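Local coordinates for benzyl alcohol dehydrogenase (Acinetobacter calcoaceticus, PDB 1F8F), which catalyses the NAD-dependent oxidation of aryl alcohols such as benzyl alcohol to the aldehyde, and belongs to the zinc-containing alcohol dehydrogenases, at residues A[187-191]-A[212-216]. Sequence-based numbering, arbitrary orientation.
Sequences KVTPA and VCGAS
Val188 and Pro190 lie against Cys213 and Gly214 at the edge of the Rossmann fold where strands 193-197 and 217-222 begin, and where the loop leading into the first of them passes the end of helix 201-213. Strand 193-197, helix 201-213 and strand 217-222 form a beta-alpha-beta unit, and segment 212-216 carries the chain on into strand 217-222. Gly214 closes the helix in a Schellman motif; its positive phi (100°) suits glycine, whose bare CA lets the backbone of Pro190 come close (CA to CA 4.1 Å). Its carbonyl takes a nearly straight bond (177°) from Ala191 N, 2.9 Å from Gly214 O, although the donor stands well above the carbonyl plane. Val188 turns CG1 anti to its backbone N (chi1 175°), laying that methyl 3.9 Å from Ala215 CB, while its CB faces Cys213 CB. Cys213, small and apolar enough for this buried corner, also sets its CB 3.3 Å from Val188 O. Pro190, whose nitrogen has no hydrogen to satisfy, rests the CG of its ring 3.6 Å from Cys213 O; Val212 of the second subunit packs on it too. Ser216 is likewise shared with that subunit: its hydroxyl hydrogen-bonds to Gln334 OE1 there, while OG sits 3.4 Å from Ala191 CA.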
loop_
_atom_site.group_PDB
_atom_site.type_symbol
_atom_site.label_atom_id
_atom_site.label_comp_id
_atom_site.label_asym_id
_atom_site.label_seq_id
_atom_site.Cartn_x
_atom_site.Cartn_y
_atom_site.Cartn_z
ATOM N N LYS A 187 -5.557 -7.930 -5.644
ATOM C CA LYS A 187 -4.799 -8.637 -4.657
ATOM C C LYS A 187 -5.660 -9.456 -3.669
ATOM O O LYS A 187 -5.610 -9.111 -2.468
ATOM C CB LYS A 187 -3.833 -7.835 -3.809
ATOM C CG LYS A 187 -2.796 -6.986 -4.500
ATOM C CD LYS A 187 -2.224 -5.977 -3.499
ATOM C CE LYS A 187 -1.519 -4.850 -4.179
ATOM N NZ LYS A 187 -0.546 -5.171 -5.258
ATOM N N VAL A 188 -6.371 -10.492 -4.098
ATOM C CA VAL A 188 -7.180 -11.281 -3.208
ATOM C C VAL A 188 -6.394 -11.769 -1.993
ATOM O O VAL A 188 -5.277 -12.282 -2.136
ATOM C CB VAL A 188 -7.774 -12.428 -4.066
ATOM C CG1 VAL A 188 -8.574 -13.450 -3.300
ATOM C CG2 VAL A 188 -8.626 -11.746 -5.147
ATOM N N THR A 189 -7.006 -11.701 -0.805
ATOM C CA THR A 189 -6.343 -12.099 0.442
ATOM C C THR A 189 -6.861 -13.403 1.008
ATOM O O THR A 189 -7.980 -13.915 0.765
ATOM C CB THR A 189 -6.574 -10.976 1.504
ATOM O OG1 THR A 189 -7.984 -10.708 1.645
ATOM C CG2 THR A 189 -5.926 -9.655 1.168
ATOM N N PRO A 190 -6.029 -14.070 1.827
ATOM C CA PRO A 190 -6.370 -15.354 2.414
ATOM C C PRO A 190 -7.660 -15.301 3.211
ATOM O O PRO A 190 -7.915 -14.322 3.871
ATOM C CB PRO A 190 -5.169 -15.651 3.337
ATOM C CG PRO A 190 -4.028 -15.002 2.606
ATOM C CD PRO A 190 -4.605 -13.683 2.087
ATOM N N ALA A 191 -8.568 -16.291 3.059
ATOM C CA ALA A 191 -9.810 -16.410 3.753
ATOM C C ALA A 191 -10.925 -15.507 3.189
ATOM O O ALA A 191 -12.036 -15.635 3.735
ATOM C CB ALA A 191 -9.734 -16.198 5.261
ATOM N N VAL A 212 -4.944 -19.982 -5.550
ATOM C CA VAL A 212 -3.572 -19.768 -5.141
ATOM C C VAL A 212 -3.488 -18.661 -4.076
ATOM O O VAL A 212 -2.753 -18.928 -3.116
ATOM C CB VAL A 212 -2.631 -19.370 -6.311
ATOM C CG1 VAL A 212 -1.219 -19.011 -5.869
ATOM C CG2 VAL A 212 -2.569 -20.546 -7.288
ATOM N N CYS A 213 -4.278 -17.594 -4.141
ATOM C CA CYS A 213 -4.196 -16.569 -3.122
ATOM C C CYS A 213 -4.792 -16.909 -1.754
ATOM O O CYS A 213 -4.467 -16.217 -0.750
ATOM C CB CYS A 213 -4.673 -15.172 -3.606
ATOM S SG CYS A 213 -4.203 -14.513 -5.237
ATOM N N GLY A 214 -5.494 -18.046 -1.607
ATOM C CA GLY A 214 -6.056 -18.459 -0.319
ATOM C C GLY A 214 -7.537 -18.209 -0.071
ATOM O O GLY A 214 -8.026 -18.340 1.091
ATOM N N ALA A 215 -8.262 -17.716 -1.068
ATOM C CA ALA A 215 -9.685 -17.314 -0.842
ATOM C C ALA A 215 -10.449 -18.544 -0.322
ATOM O O ALA A 215 -10.130 -19.680 -0.720
ATOM C CB ALA A 215 -10.306 -16.794 -2.129
ATOM N N SER A 216 -11.413 -18.350 0.547
ATOM C CA SER A 216 -12.202 -19.441 1.135
ATOM C C SER A 216 -13.505 -19.683 0.348
ATOM O O SER A 216 -14.116 -20.743 0.430
ATOM C CB SER A 216 -12.607 -19.088 2.558
ATOM O OG SER A 216 -11.618 -19.293 3.563
#